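Local coordinates for putative uncharacterized protein (Dictyostelium purpureum, PDB 4R12) that is the nicastrin subunit of gamma-secretase, probably an essential component of this complex that cleaves membrane proteins such as Notch receptors within the membrane, at residues A[471-476]-A[498-503]; A[505-510]-A[530-535]. All coordinates share one frame; numbering follows the deposited sequence.

Contact 1: residues A[471-476]-A[498-503]; sequences ILMKTY and SPYETK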
loop_
_atom_site.group_PDB
_atom_site.type_symbol
_atom_site.label_atom_id
_atom_site.label_comp_id
_atom_site.label_asym_id
_atom_site.label_seq_id
_atom_site.Cartn_x
_atom_site.Cartn_y
_atom_site.Cartn_z
ATOM N N ILE A 471 21.873 -3.263 -0.360
ATOM C CA ILE A 471 22.855 -4.174 0.235
ATOM C C ILE A 471 22.164 -5.282 1.038
ATOM O O ILE A 471 22.739 -6.349 1.249
ATOM C CB ILE A 471 23.858 -3.432 1.147
ATOM C CG1 ILE A 471 25.081 -4.314 1.442
ATOM C CG2 ILE A 471 23.200 -2.957 2.438
ATOM C CD1 ILE A 471 26.213 -3.588 2.154
ATOM N N LEU A 472 20.923 -5.032 1.466
ATOM C CA LEU A 472 20.162 -6.030 2.208
ATOM C C LEU A 472 19.431 -6.986 1.271
ATOM O O LEU A 472 18.882 -8.003 1.725
ATOM C CB LEU A 472 19.143 -5.356 3.154
ATOM C CG LEU A 472 19.604 -4.292 4.146
ATOM C CD1 LEU A 472 18.388 -3.778 4.923
ATOM C CD2 LEU A 472 20.662 -4.836 5.099
ATOM N N MET A 473 19.399 -6.668 -0.024
ATOM C CA MET A 473 18.621 -7.435 -1.000
ATOM C C MET A 473 19.456 -8.341 -1.911
ATOM O O MET A 473 20.663 -8.134 -2.097
ATOM C CB MET A 473 17.807 -6.498 -1.898
ATOM C CG MET A 473 16.880 -5.520 -1.185
ATOM S SD MET A 473 15.513 -6.364 -0.367
ATOM C CE MET A 473 16.229 -6.321 1.206
ATOM N N LYS A 474 18.781 -9.321 -2.505
ATOM C CA LYS A 474 19.418 -10.254 -3.441
ATOM C C LYS A 474 19.161 -9.853 -4.895
ATOM O O LYS A 474 19.735 -10.423 -5.819
ATOM C CB LYS A 474 18.915 -11.685 -3.195
ATOM C CG LYS A 474 18.965 -12.126 -1.731
ATOM C CD LYS A 474 20.387 -12.416 -1.267
ATOM C CE LYS A 474 20.932 -13.678 -1.929
ATOM N NZ LYS A 474 22.368 -13.965 -1.592
ATOM N N THR A 475 18.283 -8.878 -5.094
ATOM C CA THR A 475 17.934 -8.422 -6.436
ATOM C C THR A 475 17.885 -6.895 -6.469
ATOM O O THR A 475 17.823 -6.260 -5.423
ATOM C CB THR A 475 16.558 -8.985 -6.900
ATOM O OG1 THR A 475 15.549 -8.676 -5.924
ATOM C CG2 THR A 475 16.623 -10.493 -7.079
ATOM N N TYR A 476 17.925 -6.317 -7.666
ATOM C CA TYR A 476 17.667 -4.892 -7.849
ATOM C C TYR A 476 16.221 -4.710 -8.334
ATOM O O TYR A 476 15.752 -5.504 -9.142
ATOM C CB TYR A 476 18.648 -4.287 -8.850
ATOM C CG TYR A 476 18.841 -2.799 -8.666
ATOM C CD1 TYR A 476 18.013 -1.880 -9.312
ATOM C CD2 TYR A 476 19.835 -2.310 -7.825
ATOM C CE1 TYR A 476 18.179 -0.514 -9.128
ATOM C CE2 TYR A 476 20.010 -0.947 -7.637
ATOM C CZ TYR A 476 19.183 -0.054 -8.291
ATOM O OH TYR A 476 19.366 1.302 -8.099
ATOM N N SER A 498 5.892 -12.229 -3.179
ATOM C CA SER A 498 6.006 -10.875 -2.639
ATOM C C SER A 498 6.816 -9.966 -3.556
ATOM O O SER A 498 7.897 -10.342 -4.016
ATOM C CB SER A 498 6.652 -10.891 -1.242
ATOM O OG SER A 498 5.741 -11.334 -0.250
ATOM N N PRO A 499 6.309 -8.749 -3.797
ATOM C CA PRO A 499 7.072 -7.756 -4.558
ATOM C C PRO A 499 8.283 -7.253 -3.776
ATOM O O PRO A 499 8.396 -7.485 -2.571
ATOM C CB PRO A 499 6.070 -6.616 -4.786
ATOM C CG PRO A 499 4.705 -7.168 -4.331
ATOM C CD PRO A 499 5.009 -8.232 -3.341
ATOM N N TYR A 500 9.159 -6.545 -4.479
ATOM C CA TYR A 500 10.394 -6.012 -3.917
ATOM C C TYR A 500 10.127 -5.214 -2.656
ATOM O O TYR A 500 10.832 -5.365 -1.663
ATOM C CB TYR A 500 11.099 -5.134 -4.950
ATOM C CG TYR A 500 12.428 -4.578 -4.477
ATOM C CD1 TYR A 500 13.593 -5.327 -4.589
ATOM C CD2 TYR A 500 12.514 -3.303 -3.925
ATOM C CE1 TYR A 500 14.822 -4.827 -4.152
ATOM C CE2 TYR A 500 13.734 -2.787 -3.497
ATOM C CZ TYR A 500 14.885 -3.558 -3.609
ATOM O OH TYR A 500 16.105 -3.054 -3.181
ATOM N N GLU A 501 9.095 -4.374 -2.710
ATOM C CA GLU A 501 8.761 -3.490 -1.600
ATOM C C GLU A 501 8.502 -4.234 -0.288
ATOM O O GLU A 501 8.963 -3.793 0.764
ATOM C CB GLU A 501 7.543 -2.633 -1.958
ATOM C CG GLU A 501 7.876 -1.390 -2.768
ATOM C CD GLU A 501 8.150 -1.674 -4.242
ATOM O OE1 GLU A 501 8.623 -0.738 -4.934
ATOM O OE2 GLU A 501 7.894 -2.809 -4.706
ATOM N N THR A 502 7.773 -5.348 -0.345
ATOM C CA THR A 502 7.537 -6.166 0.841
ATOM C C THR A 502 8.813 -6.840 1.349
ATOM O O THR A 502 9.088 -6.833 2.543
ATOM C CB THR A 502 6.468 -7.256 0.574
ATOM O OG1 THR A 502 5.210 -6.625 0.339
ATOM C CG2 THR A 502 6.309 -8.175 1.773
ATOM N N LYS A 503 9.585 -7.423 0.440
ATOM C CA LYS A 503 10.854 -8.042 0.831
ATOM C C LYS A 503 11.807 -7.027 1.468
ATOM O O LYS A 503 12.459 -7.325 2.479
ATOM C CB LYS A 503 11.507 -8.688 -0.375
ATOM C CG LYS A 503 10.695 -9.818 -0.981
ATOM C CD LYS A 503 11.413 -10.421 -2.189
ATOM C CE LYS A 503 10.853 -11.802 -2.497
ATOM N NZ LYS A 503 10.203 -11.887 -3.829
#

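Contact 2: residues A[505-510]-A[530-535]; sequences IHRLLY and SSLCYS. With CA (calcium ion), chain G.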
loop_
_atom_site.group_PDB
_atom_site.type_symbol
_atom_site.label_atom_id
_atom_site.label_comp_id
_atom_site.label_asym_id
_atom_site.label_seq_id
_atom_site.Cartn_x
_atom_site.Cartn_y
_atom_site.Cartn_z
ATOM N N ILE A 505 10.978 -4.098 3.034
ATOM C CA ILE A 505 10.473 -3.766 4.370
ATOM C C ILE A 505 10.797 -4.906 5.352
ATOM O O ILE A 505 11.270 -4.666 6.463
ATOM C CB ILE A 505 8.951 -3.482 4.361
ATOM C CG1 ILE A 505 8.643 -2.180 3.609
ATOM C CG2 ILE A 505 8.405 -3.387 5.766
ATOM C CD1 ILE A 505 7.135 -1.952 3.384
ATOM N N HIS A 506 10.571 -6.144 4.930
ATOM C CA HIS A 506 10.887 -7.299 5.777
ATOM C C HIS A 506 12.380 -7.347 6.172
ATOM O O HIS A 506 12.719 -7.438 7.350
ATOM C CB HIS A 506 10.492 -8.593 5.054
ATOM C CG HIS A 506 10.873 -9.843 5.785
ATOM N ND1 HIS A 506 11.336 -10.965 5.136
ATOM C CD2 HIS A 506 10.831 -10.160 7.102
ATOM C CE1 HIS A 506 11.580 -11.918 6.024
ATOM N NE2 HIS A 506 11.282 -11.453 7.222
ATOM N N ARG A 507 13.261 -7.295 5.191
ATOM C CA ARG A 507 14.692 -7.437 5.476
ATOM C C ARG A 507 15.236 -6.245 6.272
ATOM O O ARG A 507 16.122 -6.407 7.128
ATOM C CB ARG A 507 15.478 -7.608 4.186
ATOM C CG ARG A 507 15.102 -8.817 3.329
ATOM C CD ARG A 507 15.913 -10.055 3.652
ATOM N NE ARG A 507 17.351 -9.865 3.448
ATOM C CZ ARG A 507 18.268 -10.762 3.801
ATOM N NH1 ARG A 507 17.883 -11.896 4.373
ATOM N NH2 ARG A 507 19.565 -10.530 3.590
ATOM N N LEU A 508 14.705 -5.055 6.009
ATOM C CA LEU A 508 15.125 -3.868 6.743
ATOM C C LEU A 508 14.640 -3.911 8.204
ATOM O O LEU A 508 15.419 -3.679 9.127
ATOM C CB LEU A 508 14.619 -2.600 6.037
ATOM C CG LEU A 508 14.957 -1.270 6.708
ATOM C CD1 LEU A 508 16.494 -1.067 6.776
ATOM C CD2 LEU A 508 14.262 -0.102 5.980
ATOM N N LEU A 509 13.363 -4.231 8.408
ATOM C CA LEU A 509 12.793 -4.334 9.758
ATOM C C LEU A 509 13.505 -5.423 10.561
ATOM O O LEU A 509 13.832 -5.227 11.728
ATOM C CB LEU A 509 11.287 -4.637 9.698
ATOM C CG LEU A 509 10.519 -4.778 11.024
ATOM C CD1 LEU A 509 10.674 -3.521 11.863
ATOM C CD2 LEU A 509 9.043 -5.052 10.779
ATOM N N TYR A 510 13.710 -6.573 9.924
ATOM C CA TYR A 510 14.429 -7.686 10.542
ATOM C C TYR A 510 15.808 -7.219 11.025
ATOM O O TYR A 510 16.205 -7.477 12.161
ATOM C CB TYR A 510 14.565 -8.845 9.543
ATOM C CG TYR A 510 15.094 -10.142 10.131
ATOM C CD1 TYR A 510 16.459 -10.322 10.380
ATOM C CD2 TYR A 510 14.227 -11.195 10.435
ATOM C CE1 TYR A 510 16.938 -11.509 10.922
ATOM C CE2 TYR A 510 14.700 -12.386 10.979
ATOM C CZ TYR A 510 16.055 -12.538 11.217
ATOM O OH TYR A 510 16.530 -13.715 11.755
ATOM N N SER A 530 17.666 -20.904 12.427
ATOM C CA SER A 530 16.764 -19.965 13.098
ATOM C C SER A 530 17.204 -18.508 12.920
ATOM O O SER A 530 17.106 -17.691 13.835
ATOM C CB SER A 530 16.663 -20.293 14.589
ATOM O OG SER A 530 16.509 -21.691 14.793
ATOM N N SER A 531 17.706 -18.196 11.738
ATOM C CA SER A 531 18.178 -16.849 11.461
ATOM C C SER A 531 18.256 -16.642 9.957
ATOM O O SER A 531 17.969 -17.557 9.182
ATOM C CB SER A 531 19.529 -16.604 12.141
ATOM O OG SER A 531 20.416 -17.704 11.982
ATOM N N LEU A 532 18.607 -15.426 9.543
ATOM C CA LEU A 532 18.679 -15.096 8.129
ATOM C C LEU A 532 20.101 -14.687 7.780
ATOM O O LEU A 532 20.855 -14.233 8.636
ATOM C CB LEU A 532 17.704 -13.970 7.773
ATOM C CG LEU A 532 16.216 -14.252 7.999
ATOM C CD1 LEU A 532 15.376 -13.043 7.540
ATOM C CD2 LEU A 532 15.781 -15.544 7.305
ATOM N N CYS A 533 20.462 -14.847 6.517
ATOM C CA CYS A 533 21.794 -14.480 6.073
ATOM C C CYS A 533 21.849 -13.058 5.503
ATOM O O CYS A 533 21.107 -12.700 4.580
ATOM C CB CYS A 533 22.295 -15.480 5.040
ATOM S SG CYS A 533 23.999 -15.151 4.553
ATOM N N TYR A 534 22.735 -12.249 6.074
ATOM C CA TYR A 534 23.032 -10.916 5.568
ATOM C C TYR A 534 24.526 -10.807 5.300
ATOM O O TYR A 534 25.304 -10.640 6.246
ATOM C CB TYR A 534 22.631 -9.828 6.565
ATOM C CG TYR A 534 21.147 -9.613 6.750
ATOM C CD1 TYR A 534 20.379 -10.512 7.480
ATOM C CD2 TYR A 534 20.526 -8.480 6.235
ATOM C CE1 TYR A 534 19.023 -10.294 7.676
ATOM C CE2 TYR A 534 19.181 -8.256 6.426
ATOM C CZ TYR A 534 18.435 -9.162 7.145
ATOM O OH TYR A 534 17.098 -8.929 7.323
ATOM N N SER A 535 24.927 -10.925 4.036
ATOM C CA SER A 535 26.321 -10.670 3.647
ATOM C C SER A 535 27.329 -11.439 4.507
ATOM O O SER A 535 28.279 -10.849 5.033
ATOM C CB SER A 535 26.634 -9.167 3.734
ATOM O OG SER A 535 25.774 -8.413 2.898
HETATM CA CA CA G . 17.597 -19.785 8.090
HETATM O O HOH W 1 16.178 -15.238 14.721
HETATM O O HOH W 2 15.650 -19.700 9.658
HETATM O O HOH W 3 17.560 -22.314 8.031
HETATM O O HOH W 4 15.852 -19.442 6.585
#

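Contact 1: residues A[471-476]-A[498-503]
A Met-aromatic contact between Met-473 and Tyr-500 joins a surface loop to the first turn of helix 500-512, in a small interface that buries 214 Å². The sulfur SD of Met-473 lies 4.7 Å from the centroid of the Tyr-500 ring and 34° off the ring normal, an oblique approach. The closest touch is made by the methylene before the sulfur: CG of Met-473 comes to 3.3 Å from OH of Tyr-500. The methionine chain, bent at chi2 and chi3, then curls so that its methyl CE ends 4.1 Å from the carbonyl O of Lys-503, one helical turn on. At the edge of the same ring, near its plane, the backbone O of Thr-475 lies 3.6 Å from CE1 of Tyr-500. The ring reaches the loop because chi1 of Tyr-500, -178°, swings it away from its own backbone N. No hydrogen bond links the two segments directly; ND2 of Asn-470 bonds both Tyr-500 OH and Thr-475 O, tying ring and loop together. Further along helix 500-512, Met-473 also packs on Leu-504 and Leu-472 on Leu-508, while Tyr-500 rests on Pro-477 of the loop that leads towards strand 495-496.

Contact 2: residues A[505-510]-A[530-535]
Arg-507 and Tyr-534 are stacked flat: the guanidinium lies over the phenol ring with the planes only 9° apart, and CZ of Arg-507 stands 3.8 Å from the centroid of the Tyr-534 ring, a cation-pi geometry. The two side chains run past each other in opposite directions, so Tyr-534 ends at the backbone O of Arg-507, while the guanidinium reaches the backbone O of Cys-533, just before the tyrosine. Tyr-534 OH donates to Arg-507 O at 2.7 Å, in the carbonyl plane and on a lone pair. In return, Arg-507 NH2 bonds Cys-533 O at 2.8 Å, nearly straight at 164°, with the acceptor in the guanidinium plane; NH1 adds a weak bond to the same oxygen. Bends at chi2 and chi3 of Arg-507 lay the group against the ring, and the probable bond from NE to Leu-472 O would also restrain its rotation. These pairs join segment 505-510 of helix 500-512 to the edge strand 532-534 of a three-stranded antiparallel sheet, segment and strand running nearly perpendicular. The strand is bound into a small disulfide- and calcium-bearing unit: Cys-533 is bridged to Cys-522, and Ser-531 O binds the calcium ion at 2.5 Å together with Asp-525, Cys-528 and three waters. Tyr-510 supplies a second ring. Over its face sits the methyl CD1 of Leu-532, 3.6 Å from the centroid of the Tyr-510 ring and 12° off its normal, a CH-pi contact. The Tyr-510 and Tyr-534 rings are near parallel but slid apart, with CD1 of Tyr-510 3.7 Å from CE1 of Tyr-534. Tyr-510 OH is hydrogen-bonded to Val-539 O, in the neighbouring strand 536-540.

In the fold
Both contacts are built on helix 500-512, contact 1 on its first turn and contact 2 on the turns that follow, with centres about 11 Å apart. Both segments of contact 1 precede those of contact 2 along the chain. Arg-507 of contact 2 is the direct junction, since it reaches the 471-476 loop, its CB lying 3.3 Å from Met-473 CE. Leu-472 CD2 also packs on Tyr-534 CD2 at 3.8 Å, so the 471-476 loop touches the strand of contact 2. One helix thus holds a preceding loop and the following calcium-bearing unit, while its Leu-509 packs against helix 234-252 and strand 192-203.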